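Local coordinates for protein annexin A8 (Homo sapiens, PDB 1W3W) that binds calcium and, through it, acidic phospholipids, and acts as an anticoagulant that indirectly inhibits the thromboplastin-specific complex of blood coagulation, at residues Asp70-Glu73 against Thr74-Glu78; Ile158-Cys161 against Leu162-Ser166; Ala179-Asp182 against Ala183-Leu186; Asp314-Asn317 against Ala318-Leu322. All blocks are in the same frame, centred on the assembly; numbering follows the deposited sequence.

Interaction 1 (Asp70-Glu73 against Thr74-Glu78); sequences DLTE and TLKSE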
loop_
_atom_site.group_PDB
_atom_site.type_symbol
_atom_site.label_atom_id
_atom_site.label_comp_id
_atom_site.label_asym_id
_atom_site.label_seq_id
_atom_site.Cartn_x
_atom_site.Cartn_y
_atom_site.Cartn_z
ATOM N N ASP A 70 -20.339 16.116 -9.964
ATOM C CA ASP A 70 -19.124 15.327 -9.845
ATOM C C ASP A 70 -19.485 13.875 -9.479
ATOM O O ASP A 70 -20.309 13.630 -8.596
ATOM C CB ASP A 70 -18.208 15.944 -8.787
ATOM C CG ASP A 70 -16.898 15.229 -8.666
ATOM O OD1 ASP A 70 -15.975 15.546 -9.446
ATOM O OD2 ASP A 70 -16.703 14.311 -7.840
ATOM N N LEU A 71 -18.879 12.919 -10.174
ATOM C CA LEU A 71 -19.213 11.511 -9.995
ATOM C C LEU A 71 -18.841 10.999 -8.610
ATOM O O LEU A 71 -19.620 10.298 -7.984
ATOM C CB LEU A 71 -18.534 10.652 -11.076
ATOM C CG LEU A 71 -18.749 9.143 -10.977
ATOM C CD1 LEU A 71 -20.238 8.783 -10.878
ATOM C CD2 LEU A 71 -18.106 8.412 -12.159
ATOM N N THR A 72 -17.640 11.333 -8.157
ATOM C CA THR A 72 -17.145 10.889 -6.876
ATOM C C THR A 72 -18.004 11.419 -5.729
ATOM O O THR A 72 -18.391 10.654 -4.846
ATOM C CB THR A 72 -15.683 11.291 -6.708
ATOM O OG1 THR A 72 -14.888 10.601 -7.680
ATOM C CG2 THR A 72 -15.123 10.817 -5.374
ATOM N N GLU A 73 -18.314 12.713 -5.760
ATOM C CA GLU A 73 -19.183 13.331 -4.751
ATOM C C GLU A 73 -20.562 12.709 -4.763
ATOM O O GLU A 73 -21.175 12.540 -3.719
ATOM C CB GLU A 73 -19.318 14.846 -4.969
ATOM C CG GLU A 73 -18.078 15.654 -4.595
ATOM C CD GLU A 73 -17.513 15.323 -3.211
ATOM O OE1 GLU A 73 -18.288 15.268 -2.221
ATOM O OE2 GLU A 73 -16.279 15.113 -3.107
ATOM N N THR A 74 -21.041 12.361 -5.953
ATOM C CA THR A 74 -22.335 11.728 -6.108
ATOM C C THR A 74 -22.307 10.319 -5.512
ATOM O O THR A 74 -23.212 9.934 -4.778
ATOM C CB THR A 74 -22.719 11.697 -7.597
ATOM O OG1 THR A 74 -22.868 13.037 -8.066
ATOM C CG2 THR A 74 -24.085 11.073 -7.824
ATOM N N LEU A 75 -21.253 9.568 -5.815
ATOM C CA LEU A 75 -21.044 8.244 -5.228
ATOM C C LEU A 75 -21.001 8.288 -3.686
ATOM O O LEU A 75 -21.577 7.428 -3.023
ATOM C CB LEU A 75 -19.729 7.639 -5.753
ATOM C CG LEU A 75 -19.692 6.610 -6.903
ATOM C CD1 LEU A 75 -20.949 6.438 -7.685
ATOM C CD2 LEU A 75 -18.469 6.866 -7.820
ATOM N N LYS A 76 -20.314 9.285 -3.131
ATOM C CA LYS A 76 -20.204 9.453 -1.674
ATOM C C LYS A 76 -21.572 9.688 -1.018
ATOM O O LYS A 76 -21.847 9.165 0.058
ATOM C CB LYS A 76 -19.267 10.619 -1.311
ATOM C CG LYS A 76 -17.791 10.312 -1.407
ATOM C CD LYS A 76 -16.941 11.386 -0.705
ATOM C CE LYS A 76 -15.572 11.545 -1.360
ATOM N NZ LYS A 76 -14.468 11.922 -0.401
ATOM N N SER A 77 -22.422 10.462 -1.681
ATOM C CA SER A 77 -23.764 10.750 -1.192
ATOM C C SER A 77 -24.740 9.586 -1.347
ATOM O O SER A 77 -25.581 9.357 -0.484
ATOM C CB SER A 77 -24.327 11.958 -1.939
ATOM O OG SER A 77 -23.390 13.025 -1.898
ATOM N N GLU A 78 -24.639 8.852 -2.444
ATOM C CA GLU A 78 -25.630 7.844 -2.763
ATOM C C GLU A 78 -25.361 6.529 -2.062
ATOM O O GLU A 78 -26.284 5.789 -1.784
ATOM C CB GLU A 78 -25.691 7.619 -4.282
ATOM C CG GLU A 78 -26.290 8.793 -5.035
ATOM C CD GLU A 78 -27.708 9.088 -4.586
ATOM O OE1 GLU A 78 -28.537 8.153 -4.615
ATOM O OE2 GLU A 78 -27.971 10.240 -4.176
#

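Interaction 2 (Ile158-Cys161 against Leu162-Ser166); sequences ILVC and LLQGS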
loop_
_atom_site.group_PDB
_atom_site.type_symbol
_atom_site.label_atom_id
_atom_site.label_comp_id
_atom_site.label_asym_id
_atom_site.label_seq_id
_atom_site.Cartn_x
_atom_site.Cartn_y
_atom_site.Cartn_z
ATOM N N ILE A 158 13.112 6.782 10.684
ATOM C CA ILE A 158 13.065 5.871 9.533
ATOM C C ILE A 158 12.052 6.326 8.469
ATOM O O ILE A 158 12.318 6.216 7.281
ATOM C CB ILE A 158 12.838 4.390 9.948
ATOM C CG1 ILE A 158 13.136 3.469 8.760
ATOM C CG2 ILE A 158 11.433 4.148 10.465
ATOM C CD1 ILE A 158 13.114 2.006 9.126
ATOM N N LEU A 159 10.908 6.847 8.891
ATOM C CA LEU A 159 9.883 7.283 7.948
ATOM C C LEU A 159 10.370 8.469 7.127
ATOM O O LEU A 159 10.233 8.487 5.903
ATOM C CB LEU A 159 8.583 7.618 8.675
ATOM C CG LEU A 159 7.890 6.437 9.364
ATOM C CD1 LEU A 159 6.662 6.894 10.085
ATOM C CD2 LEU A 159 7.548 5.315 8.382
ATOM N N VAL A 160 10.957 9.453 7.801
ATOM C CA VAL A 160 11.544 10.596 7.119
ATOM C C VAL A 160 12.669 10.179 6.160
ATOM O O VAL A 160 12.781 10.704 5.052
ATOM C CB VAL A 160 12.036 11.652 8.158
ATOM C CG1 VAL A 160 13.148 12.520 7.595
ATOM C CG2 VAL A 160 10.862 12.502 8.594
ATOM N N CYS A 161 13.485 9.226 6.578
ATOM C CA CYS A 161 14.554 8.709 5.729
ATOM C C CYS A 161 14.015 8.032 4.468
ATOM O O CYS A 161 14.577 8.209 3.395
ATOM C CB CYS A 161 15.430 7.738 6.511
ATOM S SG CYS A 161 16.885 7.188 5.586
ATOM N N LEU A 162 12.919 7.286 4.585
ATOM C CA LEU A 162 12.327 6.616 3.419
ATOM C C LEU A 162 11.851 7.616 2.361
ATOM O O LEU A 162 11.846 7.306 1.168
ATOM C CB LEU A 162 11.185 5.681 3.841
ATOM C CG LEU A 162 11.637 4.417 4.583
ATOM C CD1 LEU A 162 10.453 3.660 5.155
ATOM C CD2 LEU A 162 12.446 3.514 3.696
ATOM N N LEU A 163 11.459 8.812 2.800
ATOM C CA LEU A 163 11.043 9.890 1.904
ATOM C C LEU A 163 12.209 10.688 1.346
ATOM O O LEU A 163 12.110 11.251 0.257
ATOM C CB LEU A 163 10.167 10.897 2.648
ATOM C CG LEU A 163 8.775 10.512 3.112
ATOM C CD1 LEU A 163 8.212 11.661 3.953
ATOM C CD2 LEU A 163 7.875 10.194 1.914
ATOM N N GLN A 164 13.282 10.776 2.127
ATOM C CA GLN A 164 14.386 11.706 1.878
ATOM C C GLN A 164 15.340 11.022 0.936
ATOM O O GLN A 164 16.383 10.509 1.355
ATOM C CB GLN A 164 15.098 12.077 3.192
ATOM C CG GLN A 164 14.362 13.129 4.024
ATOM C CD GLN A 164 14.840 14.541 3.740
ATOM O OE1 GLN A 164 15.246 14.843 2.619
ATOM N NE2 GLN A 164 14.799 15.405 4.753
ATOM N N GLY A 165 14.974 11.017 -0.341
ATOM C CA GLY A 165 15.580 10.113 -1.288
ATOM C C GLY A 165 15.303 8.700 -0.821
ATOM O O GLY A 165 14.194 8.193 -1.006
ATOM N N SER A 166 16.283 8.092 -0.151
ATOM C CA SER A 166 16.271 6.659 0.116
ATOM C C SER A 166 16.121 5.988 -1.238
ATOM O O SER A 166 15.124 5.324 -1.534
ATOM C CB SER A 166 15.152 6.260 1.081
ATOM O OG SER A 166 14.765 4.915 0.882
#

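Interaction 3 (Ala179-Asp182 against Ala183-Leu186); sequences ALQD and AQDL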
loop_
_atom_site.group_PDB
_atom_site.type_symbol
_atom_site.label_atom_id
_atom_site.label_comp_id
_atom_site.label_asym_id
_atom_site.label_seq_id
_atom_site.Cartn_x
_atom_site.Cartn_y
_atom_site.Cartn_z
ATOM N N ALA A 179 29.237 -3.850 1.375
ATOM C CA ALA A 179 28.214 -4.796 1.815
ATOM C C ALA A 179 28.675 -5.520 3.069
ATOM O O ALA A 179 27.905 -5.683 4.012
ATOM C CB ALA A 179 27.901 -5.808 0.700
ATOM N N LEU A 180 29.937 -5.935 3.088
ATOM C CA LEU A 180 30.518 -6.592 4.252
ATOM C C LEU A 180 30.602 -5.660 5.454
ATOM O O LEU A 180 30.286 -6.063 6.577
ATOM C CB LEU A 180 31.907 -7.171 3.931
ATOM C CG LEU A 180 32.535 -8.025 5.037
ATOM C CD1 LEU A 180 31.683 -9.265 5.325
ATOM C CD2 LEU A 180 33.961 -8.433 4.702
ATOM N N GLN A 181 31.014 -4.413 5.217
ATOM C CA GLN A 181 31.055 -3.415 6.275
ATOM C C GLN A 181 29.658 -3.118 6.840
ATOM O O GLN A 181 29.492 -2.991 8.045
ATOM C CB GLN A 181 31.709 -2.114 5.803
ATOM C CG GLN A 181 32.060 -1.172 6.966
ATOM C CD GLN A 181 32.953 -1.850 8.042
ATOM O OE1 GLN A 181 34.032 -2.358 7.723
ATOM N NE2 GLN A 181 32.494 -1.853 9.307
ATOM N N ASP A 182 28.670 -2.996 5.969
ATOM C CA ASP A 182 27.295 -2.811 6.408
ATOM C C ASP A 182 26.835 -3.982 7.278
ATOM O O ASP A 182 26.227 -3.757 8.312
ATOM C CB ASP A 182 26.356 -2.643 5.215
ATOM C CG ASP A 182 26.418 -1.261 4.617
ATOM O OD1 ASP A 182 25.816 -1.083 3.533
ATOM O OD2 ASP A 182 27.038 -0.304 5.150
ATOM N N ALA A 183 27.142 -5.210 6.881
ATOM C CA ALA A 183 26.746 -6.384 7.653
ATOM C C ALA A 183 27.480 -6.438 9.002
ATOM O O ALA A 183 26.893 -6.767 10.033
ATOM C CB ALA A 183 27.001 -7.627 6.872
ATOM N N GLN A 184 28.760 -6.099 8.987
ATOM C CA GLN A 184 29.545 -5.995 10.204
ATOM C C GLN A 184 28.963 -4.930 11.135
ATOM O O GLN A 184 28.871 -5.153 12.328
ATOM C CB GLN A 184 31.008 -5.668 9.864
ATOM C CG GLN A 184 31.977 -5.815 11.034
ATOM C CD GLN A 184 32.090 -7.260 11.516
ATOM O OE1 GLN A 184 31.802 -7.563 12.681
ATOM N NE2 GLN A 184 32.512 -8.152 10.617
ATOM N N ASP A 185 28.550 -3.791 10.587
ATOM C CA ASP A 185 27.978 -2.709 11.399
ATOM C C ASP A 185 26.628 -3.082 11.998
ATOM O O ASP A 185 26.321 -2.665 13.107
ATOM C CB ASP A 185 27.792 -1.433 10.579
ATOM C CG ASP A 185 29.099 -0.747 10.251
ATOM O OD1 ASP A 185 29.063 0.185 9.424
ATOM O OD2 ASP A 185 30.202 -1.095 10.733
ATOM N N LEU A 186 25.817 -3.842 11.261
ATOM C CA LEU A 186 24.512 -4.281 11.759
ATOM C C LEU A 186 24.678 -5.264 12.901
ATOM O O LEU A 186 23.946 -5.230 13.877
ATOM C CB LEU A 186 23.685 -4.944 10.648
ATOM C CG LEU A 186 23.171 -4.005 9.564
ATOM C CD1 LEU A 186 22.424 -4.800 8.525
ATOM C CD2 LEU A 186 22.299 -2.892 10.147
HETATM O O HOH W 1 28.610 0.664 6.913
#

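Interaction 4 (Asp314-Asn317 against Ala318-Leu322); sequences DYKN and ALLSL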
loop_
_atom_site.group_PDB
_atom_site.type_symbol
_atom_site.label_atom_id
_atom_site.label_comp_id
_atom_site.label_asym_id
_atom_site.label_seq_id
_atom_site.Cartn_x
_atom_site.Cartn_y
_atom_site.Cartn_z
ATOM N N ASP A 314 -22.821 -6.207 -1.058
ATOM C CA ASP A 314 -22.301 -5.537 -2.245
ATOM C C ASP A 314 -20.784 -5.294 -2.154
ATOM O O ASP A 314 -20.092 -5.334 -3.154
ATOM C CB ASP A 314 -23.048 -4.229 -2.454
ATOM C CG ASP A 314 -24.512 -4.449 -2.796
ATOM O OD1 ASP A 314 -24.818 -5.309 -3.647
ATOM O OD2 ASP A 314 -25.416 -3.814 -2.250
ATOM N N TYR A 315 -20.293 -5.036 -0.950
ATOM C CA TYR A 315 -18.867 -4.886 -0.690
ATOM C C TYR A 315 -18.108 -6.132 -1.130
ATOM O O TYR A 315 -17.182 -6.051 -1.924
ATOM C CB TYR A 315 -18.688 -4.636 0.800
ATOM C CG TYR A 315 -17.292 -4.570 1.332
ATOM C CD1 TYR A 315 -16.324 -3.758 0.746
ATOM C CD2 TYR A 315 -16.957 -5.275 2.488
ATOM C CE1 TYR A 315 -15.041 -3.693 1.271
ATOM C CE2 TYR A 315 -15.696 -5.201 3.023
ATOM C CZ TYR A 315 -14.734 -4.413 2.414
ATOM O OH TYR A 315 -13.493 -4.357 2.993
ATOM N N LYS A 316 -18.534 -7.288 -0.638
ATOM C CA LYS A 316 -17.957 -8.566 -1.044
ATOM C C LYS A 316 -17.973 -8.769 -2.546
ATOM O O LYS A 316 -16.977 -9.176 -3.128
ATOM C CB LYS A 316 -18.712 -9.720 -0.392
ATOM C CG LYS A 316 -18.141 -11.086 -0.692
ATOM C CD LYS A 316 -19.208 -12.046 -1.137
ATOM C CE LYS A 316 -20.191 -12.332 -0.023
ATOM N NZ LYS A 316 -20.999 -13.548 -0.316
ATOM N N ASN A 317 -19.105 -8.496 -3.176
ATOM C CA ASN A 317 -19.236 -8.773 -4.592
ATOM C C ASN A 317 -18.372 -7.854 -5.434
ATOM O O ASN A 317 -17.836 -8.274 -6.452
ATOM C CB ASN A 317 -20.695 -8.718 -5.019
ATOM C CG ASN A 317 -21.492 -9.901 -4.489
ATOM O OD1 ASN A 317 -20.962 -11.016 -4.342
ATOM N ND2 ASN A 317 -22.760 -9.664 -4.177
ATOM N N ALA A 318 -18.210 -6.614 -4.987
ATOM C CA ALA A 318 -17.322 -5.679 -5.643
ATOM C C ALA A 318 -15.864 -6.131 -5.486
ATOM O O ALA A 318 -15.100 -6.067 -6.434
ATOM C CB ALA A 318 -17.510 -4.274 -5.072
ATOM N N LEU A 319 -15.470 -6.573 -4.297
ATOM C CA LEU A 319 -14.091 -7.039 -4.089
ATOM C C LEU A 319 -13.783 -8.224 -4.989
ATOM O O LEU A 319 -12.718 -8.276 -5.614
ATOM C CB LEU A 319 -13.832 -7.423 -2.638
ATOM C CG LEU A 319 -13.605 -6.288 -1.641
ATOM C CD1 LEU A 319 -13.586 -6.836 -0.253
ATOM C CD2 LEU A 319 -12.309 -5.566 -1.925
ATOM N N LEU A 320 -14.720 -9.166 -5.071
ATOM C CA LEU A 320 -14.520 -10.365 -5.880
ATOM C C LEU A 320 -14.478 -10.036 -7.366
ATOM O O LEU A 320 -13.741 -10.658 -8.099
ATOM C CB LEU A 320 -15.612 -11.416 -5.575
ATOM C CG LEU A 320 -15.581 -12.035 -4.172
ATOM C CD1 LEU A 320 -16.802 -12.962 -3.942
ATOM C CD2 LEU A 320 -14.298 -12.825 -3.962
ATOM N N SER A 321 -15.251 -9.042 -7.803
ATOM C CA SER A 321 -15.241 -8.598 -9.200
ATOM C C SER A 321 -13.864 -8.037 -9.566
ATOM O O SER A 321 -13.336 -8.322 -10.640
ATOM C CB SER A 321 -16.345 -7.572 -9.439
ATOM O OG SER A 321 -16.439 -7.204 -10.801
ATOM N N LEU A 322 -13.267 -7.281 -8.641
ATOM C CA LEU A 322 -11.934 -6.706 -8.824
ATOM C C LEU A 322 -10.848 -7.764 -8.862
ATOM O O LEU A 322 -9.963 -7.722 -9.702
ATOM C CB LEU A 322 -11.608 -5.762 -7.662
ATOM C CG LEU A 322 -12.017 -4.311 -7.798
ATOM C CD1 LEU A 322 -11.758 -3.627 -6.467
ATOM C CD2 LEU A 322 -11.251 -3.628 -8.931
#

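Interaction 1 (Asp70-Glu73 against Thr74-Glu78)
Thr-74 grips the backbone carbonyl of Asp-70 twice at the start of helix 71-78. Its hydroxyl OG1 donates to Asp-70 O over 2.7 Å, and its amide N reaches the same oxygen from the opposite face of the carbonyl plane. The hydroxyl can turn back because OG1 stands beside the residue's own backbone N, at a chi1 of -64°, above the preceding turn. Ser-77 repeats the pattern one turn later: OG, in the same rotamer, and N both donate to Glu-73 O, with OG at 2.9 Å. A valine in place of Thr-74 would probably leave Asp-70 O with the amide alone and the first turn less firmly held. Asp-70 itself is the N-cap, and its OD2 uses the anti lone pair to take the N-H of Glu-73 at 3.1 Å, in a nearly straight bond of 166°. Its other oxygen, OD1, forms a salt bridge with Lys-64. On the buried side the side chains of Leu-71 and Leu-75 meet at an angle, Leu-71 CG lying 3.9 Å from Leu-75 CD2. Thr-72 and Lys-76 run side by side, the methyl CG2 of Thr-72 lying 4.1 Å from CE of the lysine. Glu-73, bent at chi2, brings OE2 to 4.6 Å from Lys-76 NZ, too far for a salt bridge. The short helix belongs to the first annexin repeat: Leu-71 packs on Leu-30 of helix 24-34 and on Ile-59 and Phe-63 of helix 53-67, while Thr-72 and Lys-76 face helix 81-91 through Met-91, Glu-84 and Val-88.

Interaction 2 (Ile158-Cys161 against Leu162-Ser166)
The C-terminal end of helix 153-163, in the second annexin repeat, gives way after Leu-163 to an inverse gamma turn centred on Gln-164, next to the disulfide that ties Cys-161 to Cys-206. Leu-162 N still makes a regular helical bond to Ile-158 O, at 3.0 Å. Beyond it the pattern weakens: Leu-163 N is shared between Leu-159 O and Val-160 O, and Gln-164 N between Val-160 O and Cys-161 O, all four bonds being weak. Gln-164 is the first residue to leave helical angles, and Gly-165 follows with a positive phi of 60°, which favours glycine.

On the outer side Val-160 and Gln-164 lie alongside each other and point the same way, with CG1 of the valine 3.8 Å from CG of the glutamine. With a chi1 of 155°, roughly anti to the backbone N, that methyl lies beside the carbonyl carbon and leans toward the following turn. The glutamine chain then bends at chi2. Leu-162 and Leu-163 both fold back over the preceding turn, and Leu-162 CG rests 3.3 Å from Ile-158 O.

Leu-159 and Leu-163 pack against helices 113-122 and 143-150 of the same repeat, whereas Ile-158 and Leu-162 meet Ile-202 and Cys-206 of helix 198-207. The disulfide makes this junction between the second and third repeats covalent. Ser-166 adds a polar link to the same helix, OG hydrogen-bonding to the carbonyl oxygen of Cys-206, while its CB comes to 3.1 Å from Cys-161 O.

Interaction 3 (Ala179-Asp182 against Ala183-Leu186)
The carboxylate of Asp-185 is met from above its plane by the side-chain amide of Gln-181. NE2 of the glutamine donates to OD2 over 2.8 Å, approaching 41° out of the carboxylate plane, while the oxygen lies almost within the plane of the amide. The two flat groups are turned 51° against each other. Gln-181 reaches one turn ahead because its chain, with CG anti to the backbone N (chi1 -167°), bends at chi2 and carries the amide forward along the helix surface to Asp-185. The other oxygen, Asp-185 OD1, accepts from a water at 2.6 Å that also donates to Asp-182 OD2, bridging two acidic groups whose oxygens stay 4.8 Å apart. An asparagine in place of Asp-185 would probably weaken this network, having one acceptor oxygen for both amide and water and no charge to face Lys-200 in a long, weak ion pair. Asp-182 OD1 pairs with Arg-208 in a salt bridge and accepts a hydrogen bond from His-212, which probably helps to balance the charge of this buried carboxylate. Helix 176-191 lies against two neighbours of the third repeat: Asp-182 and Leu-186 touch Ile-204 of helix 198-207, and Ala-179 and Ala-183 rest on Arg-215 and Glu-219 of helix 210-224.

Interaction 4 (Asp314-Asn317 against Ala318-Leu322)
Leu-319 lays its CD1 methyl over one face of the Tyr-315 ring, 4.0 Å from the ring centroid and 22° off the normal, a CH-pi contact. The methyl is offset toward the rim, so CE1 and CZ are its nearest ring atoms. With CG anti to the backbone N (chi1 175°), Tyr-315 carries its ring out beside the following turn, and a chi2 of 50° sets the turn of its face; the leucine, with CG on the side of its own N, folds back to meet it. The phenol oxygen OH is held beyond this pair by a hydrogen bond to Asp-273.

On another side of the helix Lys-316 and Leu-320 lie alongside each other and point the same way. Here contact is made by the aliphatic part of the lysine: CD is 3.8 Å from Leu-320 CD1. Beneath both pairs the helical bonds are regular, Leu-319 N to Tyr-315 O and Leu-320 N to Lys-316 O both measuring 3.0 Å.

Ala-318 faces Leu-86 and Ile-45 of the first repeat, and Ser-321 OG hydrogen-bonds to Thr-49. Tyr-315 and Leu-319 also pack on Leu-276 of helix 273-283. Helix 313-323 belongs to the all-helical annexin fold and joins the fourth repeat to the first; the Tyr-315 side chain lies about 8 Å from that of the calcium ligand Asp-310.

The four contacts are all local helix interactions, one in each annexin repeat, and none touches another. Interactions 1 and 4 lie on the same side of the chain's centre, their centres 19 Å apart, and helix 81-91 connects them by packing against both. Interactions 2 and 3 form a second pair, centres 20 Å apart, on successive helices; helix 198-207 touches both and carries Cys-206. The pairs are well separated: interactions 1 and 3 are 53 Å apart between centres, on opposite sides of the chain's centre. Interaction 4 lies behind the first shell of the calcium site, the Tyr-315 side chain about 11 Å from the bound ion and that of Leu-319 about 7 Å from the side chain of the ligand Met-266.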